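Long-range contact in fimbrial structural subunit (Actinomyces naeslundii, PDB 3QDH), which builds the shaft of Actinomyces type 2 fimbriae and, through modules such as those in this C-terminal part, probably mediates adhesion to streptococci and host cells: residues Ala32-Phe44 against Val85-Ala98. Residues are numbered along the deposited sequence; the frame is centred on the assembly and turned at random.
Sequences APTLDAKSFYKYF and VTFTAEGLKRIKAA. With ZN (zinc ion), chain B.
Helix 89-96, which follows strand 82-87 in the N-terminal domain of this fragment, packs here on the 32-44 loop and strand: L92, I95 and K96 meet A32, L35, F40, Y41 and F44. The apolar centre is I95. Its CD1 sits over one face of the F44 ring, 4.2 Å from the ring centroid, and also over the centre of the F87 ring. Its CG2 touches A32 CB and Y41 CE2, both at 3.7 Å. L92 CD2 presses on F44 CB at 3.5 Å. F44 CG lies anti to the backbone N (chi1 -171°), which turns the ring under I95 and beside F87. V103 of strand 102-111 also touches F44, F87 and I95.

K96 reaches into the D36-S39 type I turn. Its chain is extended to CE and then bends (chi4 72°), bringing NZ to S39 O at 2.8 Å and A37 O at 3.0 Å. NZ stands above the A37 carbonyl plane but is tilted only 25° from that of S39. A water links NZ to L35 O, and the F40 ring adds a cation-pi contact through its face. Another water joins Y41 OH to P33 O and I95 O.

Beyond the corner at K42, F87 N donates to F44 O at 3.1 Å, pairing strands 39-49 and 82-87 antiparallel. On the same helix, E90 OE1 binds zinc with D70 and D73. The helix thus caps one end of the beta-sheet domain beside the zinc site; this domain is probably the CnaA/DEv-IgG module.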
loop_
_atom_site.group_PDB
_atom_site.type_symbol
_atom_site.label_atom_id
_atom_site.label_comp_id
_atom_site.label_asym_id
_atom_site.label_seq_id
_atom_site.Cartn_x
_atom_site.Cartn_y
_atom_site.Cartn_z
ATOM N N ALA A 32 21.080 11.266 5.611
ATOM C CA ALA A 32 21.649 11.845 6.824
ATOM C C ALA A 32 22.614 12.987 6.488
ATOM O O ALA A 32 23.512 12.825 5.647
ATOM C CB ALA A 32 22.343 10.760 7.666
ATOM N N PRO A 33 22.430 14.156 7.129
ATOM C CA PRO A 33 23.324 15.292 6.900
ATOM C C PRO A 33 24.745 15.019 7.395
ATOM O O PRO A 33 24.973 14.081 8.164
ATOM C CB PRO A 33 22.694 16.416 7.731
ATOM C CG PRO A 33 21.930 15.730 8.777
ATOM C CD PRO A 33 21.421 14.446 8.164
ATOM N N THR A 34 25.680 15.845 6.939
ATOM C CA THR A 34 27.050 15.820 7.419
ATOM C C THR A 34 27.154 16.811 8.572
ATOM O O THR A 34 27.053 18.017 8.372
ATOM C CB THR A 34 28.033 16.176 6.281
ATOM O OG1 THR A 34 27.804 15.286 5.182
ATOM C CG2 THR A 34 29.465 16.016 6.742
ATOM N N LEU A 35 27.311 16.297 9.790
ATOM C CA LEU A 35 27.358 17.165 10.956
ATOM C C LEU A 35 28.800 17.542 11.272
ATOM O O LEU A 35 29.714 16.744 11.059
ATOM C CB LEU A 35 26.687 16.505 12.175
ATOM C CG LEU A 35 25.246 15.981 12.059
ATOM C CD1 LEU A 35 24.747 15.472 13.407
ATOM C CD2 LEU A 35 24.274 17.005 11.482
ATOM N N ASP A 36 28.995 18.763 11.766
ATOM C CA ASP A 36 30.278 19.150 12.355
ATOM C C ASP A 36 30.628 18.185 13.474
ATOM O O ASP A 36 29.730 17.603 14.103
ATOM C CB ASP A 36 30.205 20.561 12.937
ATOM C CG ASP A 36 29.979 21.613 11.887
ATOM O OD1 ASP A 36 30.171 21.323 10.684
ATOM O OD2 ASP A 36 29.612 22.750 12.264
ATOM N N ALA A 37 31.926 18.038 13.725
ATOM C CA ALA A 37 32.441 17.192 14.803
ATOM C C ALA A 37 31.682 17.352 16.132
ATOM O O ALA A 37 31.364 16.358 16.776
ATOM C CB ALA A 37 33.941 17.446 15.007
ATOM N N LYS A 38 31.375 18.595 16.515
ATOM C CA LYS A 38 30.746 18.873 17.817
ATOM C C LYS A 38 29.248 19.201 17.715
ATOM O O LYS A 38 28.683 19.849 18.601
ATOM C CB LYS A 38 31.494 20.005 18.554
ATOM C CG LYS A 38 32.931 19.666 18.980
ATOM C CD LYS A 38 32.945 18.650 20.126
ATOM C CE LYS A 38 34.301 18.599 20.830
ATOM N NZ LYS A 38 34.368 17.453 21.798
ATOM N N SER A 39 28.613 18.756 16.634
ATOM C CA SER A 39 27.166 18.898 16.466
ATOM C C SER A 39 26.518 17.526 16.655
ATOM O O SER A 39 26.952 16.539 16.048
ATOM C CB SER A 39 26.858 19.480 15.076
ATOM O OG SER A 39 25.471 19.429 14.787
ATOM N N PHE A 40 25.493 17.457 17.505
ATOM C CA PHE A 40 24.841 16.187 17.823
ATOM C C PHE A 40 23.340 16.261 17.645
ATOM O O PHE A 40 22.759 17.327 17.816
ATOM C CB PHE A 40 25.130 15.787 19.275
ATOM C CG PHE A 40 26.592 15.728 19.601
ATOM C CD1 PHE A 40 27.303 14.544 19.446
ATOM C CD2 PHE A 40 27.257 16.862 20.050
ATOM C CE1 PHE A 40 28.673 14.483 19.742
ATOM C CE2 PHE A 40 28.627 16.821 20.345
ATOM C CZ PHE A 40 29.332 15.626 20.191
ATOM N N TYR A 41 22.719 15.129 17.306
ATOM C CA TYR A 41 21.251 15.022 17.301
ATOM C C TYR A 41 20.652 15.086 18.705
ATOM O O TYR A 41 21.089 14.376 19.613
ATOM C CB TYR A 41 20.778 13.725 16.638
ATOM C CG TYR A 41 21.063 13.686 15.154
ATOM C CD1 TYR A 41 20.328 14.467 14.259
ATOM C CD2 TYR A 41 22.081 12.872 14.648
ATOM C CE1 TYR A 41 20.601 14.433 12.882
ATOM C CE2 TYR A 41 22.352 12.822 13.280
ATOM C CZ TYR A 41 21.616 13.608 12.410
ATOM O OH TYR A 41 21.920 13.558 11.074
ATOM N N LYS A 42 19.639 15.936 18.858
ATOM C CA LYS A 42 18.770 15.907 20.033
ATOM C C LYS A 42 17.764 14.792 19.819
ATOM O O LYS A 42 17.348 14.107 20.766
ATOM C CB LYS A 42 18.019 17.231 20.186
ATOM C CG LYS A 42 18.886 18.466 20.477
ATOM C CD LYS A 42 17.952 19.683 20.558
ATOM C CE LYS A 42 18.672 20.979 20.313
ATOM N NZ LYS A 42 17.713 22.130 20.316
ATOM N N TYR A 43 17.364 14.616 18.558
ATOM C CA TYR A 43 16.449 13.553 18.186
ATOM C C TYR A 43 16.427 13.405 16.668
ATOM O O TYR A 43 16.909 14.272 15.953
ATOM C CB TYR A 43 15.012 13.808 18.733
ATOM C CG TYR A 43 14.479 15.183 18.394
ATOM C CD1 TYR A 43 13.858 15.436 17.165
ATOM C CD2 TYR A 43 14.595 16.238 19.313
ATOM C CE1 TYR A 43 13.407 16.741 16.845
ATOM C CE2 TYR A 43 14.140 17.524 19.015
ATOM C CZ TYR A 43 13.549 17.766 17.787
ATOM O OH TYR A 43 13.094 19.035 17.511
ATOM N N PHE A 44 15.881 12.292 16.201
ATOM C CA PHE A 44 15.711 12.014 14.774
ATOM C C PHE A 44 14.551 11.030 14.630
ATOM O O PHE A 44 14.626 9.897 15.098
ATOM C CB PHE A 44 17.019 11.450 14.164
ATOM C CG PHE A 44 16.993 11.328 12.655
ATOM C CD1 PHE A 44 17.894 12.047 11.868
ATOM C CD2 PHE A 44 16.081 10.490 12.033
ATOM C CE1 PHE A 44 17.866 11.939 10.461
ATOM C CE2 PHE A 44 16.042 10.375 10.627
ATOM C CZ PHE A 44 16.936 11.088 9.850
ATOM N N VAL A 85 8.971 6.399 13.883
ATOM C CA VAL A 85 10.186 5.606 14.050
ATOM C C VAL A 85 11.163 6.573 14.695
ATOM O O VAL A 85 11.632 7.525 14.063
ATOM C CB VAL A 85 10.754 5.114 12.700
ATOM C CG1 VAL A 85 12.088 4.333 12.928
ATOM C CG2 VAL A 85 9.720 4.275 11.964
ATOM N N THR A 86 11.438 6.346 15.970
ATOM C CA THR A 86 12.181 7.305 16.758
ATOM C C THR A 86 13.481 6.643 17.156
ATOM O O THR A 86 13.478 5.575 17.775
ATOM C CB THR A 86 11.368 7.727 18.015
ATOM O OG1 THR A 86 10.089 8.231 17.607
ATOM C CG2 THR A 86 12.097 8.800 18.792
ATOM N N PHE A 87 14.589 7.253 16.769
ATOM C CA PHE A 87 15.887 6.638 17.018
ATOM C C PHE A 87 16.330 6.873 18.458
ATOM O O PHE A 87 16.122 7.946 19.000
ATOM C CB PHE A 87 16.900 7.104 15.981
ATOM C CG PHE A 87 16.702 6.440 14.640
ATOM C CD1 PHE A 87 17.364 5.249 14.341
ATOM C CD2 PHE A 87 15.819 6.981 13.705
ATOM C CE1 PHE A 87 17.159 4.601 13.117
ATOM C CE2 PHE A 87 15.602 6.344 12.475
ATOM C CZ PHE A 87 16.283 5.145 12.182
ATOM N N THR A 88 16.924 5.853 19.071
ATOM C CA THR A 88 17.336 5.929 20.465
ATOM C C THR A 88 18.717 6.583 20.527
ATOM O O THR A 88 19.307 6.891 19.493
ATOM C CB THR A 88 17.445 4.516 21.074
ATOM O OG1 THR A 88 18.392 3.775 20.302
ATOM C CG2 THR A 88 16.076 3.796 21.073
ATOM N N ALA A 89 19.267 6.757 21.727
ATOM C CA ALA A 89 20.602 7.353 21.851
ATOM C C ALA A 89 21.667 6.649 20.982
ATOM O O ALA A 89 22.440 7.311 20.278
ATOM C CB ALA A 89 21.037 7.401 23.319
ATOM N N GLU A 90 21.686 5.315 21.024
ATOM C CA GLU A 90 22.615 4.503 20.210
ATOM C C GLU A 90 22.388 4.738 18.723
ATOM O O GLU A 90 23.336 4.840 17.937
ATOM C CB GLU A 90 22.340 3.015 20.416
ATOM C CG GLU A 90 22.984 2.337 21.552
ATOM C CD GLU A 90 22.311 0.984 21.817
ATOM O OE1 GLU A 90 22.110 0.164 20.873
ATOM O OE2 GLU A 90 21.968 0.753 22.986
ATOM N N GLY A 91 21.118 4.770 18.344
ATOM C CA GLY A 91 20.737 5.025 16.954
ATOM C C GLY A 91 21.184 6.396 16.469
ATOM O O GLY A 91 21.637 6.545 15.339
ATOM N N LEU A 92 21.063 7.407 17.327
ATOM C CA LEU A 92 21.456 8.765 16.941
ATOM C C LEU A 92 22.950 8.873 16.736
ATOM O O LEU A 92 23.398 9.585 15.846
ATOM C CB LEU A 92 21.003 9.804 17.987
ATOM C CG LEU A 92 19.492 9.928 18.201
ATOM C CD1 LEU A 92 19.222 10.945 19.333
ATOM C CD2 LEU A 92 18.792 10.355 16.914
ATOM N N LYS A 93 23.719 8.153 17.556
ATOM C CA LYS A 93 25.169 8.091 17.382
ATOM C C LYS A 93 25.526 7.439 16.030
ATOM O O LYS A 93 26.411 7.915 15.324
ATOM C CB LYS A 93 25.787 7.306 18.549
ATOM C CG LYS A 93 27.288 7.110 18.458
ATOM C CD LYS A 93 27.866 6.520 19.743
ATOM C CE LYS A 93 28.385 7.605 20.667
ATOM N NZ LYS A 93 29.686 8.178 20.164
ATOM N N ARG A 94 24.836 6.357 15.678
ATOM C CA ARG A 94 25.027 5.724 14.350
ATOM C C ARG A 94 24.767 6.664 13.171
ATOM O O ARG A 94 25.543 6.712 12.185
ATOM C CB ARG A 94 24.109 4.520 14.200
ATOM C CG ARG A 94 24.496 3.261 14.986
ATOM C CD ARG A 94 23.605 2.131 14.489
ATOM N NE ARG A 94 23.633 0.908 15.302
ATOM C CZ ARG A 94 24.510 -0.080 15.138
ATOM N NH1 ARG A 94 25.454 0.028 14.218
ATOM N NH2 ARG A 94 24.457 -1.166 15.901
ATOM N N ILE A 95 23.658 7.400 13.250
ATOM C CA ILE A 95 23.277 8.306 12.178
ATOM C C ILE A 95 24.298 9.430 12.020
ATOM O O ILE A 95 24.690 9.750 10.897
ATOM C CB ILE A 95 21.832 8.857 12.330
ATOM C CG1 ILE A 95 20.831 7.698 12.293
ATOM C CG2 ILE A 95 21.519 9.858 11.203
ATOM C CD1 ILE A 95 19.363 8.083 12.680
ATOM N N LYS A 96 24.763 9.999 13.129
ATOM C CA LYS A 96 25.851 10.989 13.063
ATOM C C LYS A 96 27.129 10.439 12.391
ATOM O O LYS A 96 27.808 11.150 11.637
ATOM C CB LYS A 96 26.173 11.537 14.466
ATOM C CG LYS A 96 27.316 12.567 14.486
ATOM C CD LYS A 96 27.588 13.045 15.920
ATOM C CE LYS A 96 29.011 13.588 16.060
ATOM N NZ LYS A 96 29.181 14.890 15.393
ATOM N N ALA A 97 27.436 9.177 12.667
ATOM C CA ALA A 97 28.631 8.521 12.124
ATOM C C ALA A 97 28.449 8.055 10.674
ATOM O O ALA A 97 29.385 7.531 10.079
ATOM C CB ALA A 97 29.029 7.348 13.008
ATOM N N ALA A 98 27.258 8.272 10.111
ATOM C CA ALA A 98 26.921 7.814 8.757
ATOM C C ALA A 98 26.478 8.955 7.828
ATOM O O ALA A 98 25.430 8.858 7.195
ATOM C CB ALA A 98 25.847 6.731 8.826
HETATM ZN ZN ZN B . 22.427 -0.155 18.956
HETATM O O HOH W 1 24.170 12.384 10.244
HETATM O O HOH W 2 27.644 13.538 10.318
HETATM O O HOH W 3 29.947 14.349 12.646
HETATM O O HOH W 4 24.095 12.387 17.393
HETATM O O HOH W 5 15.124 10.415 18.414
#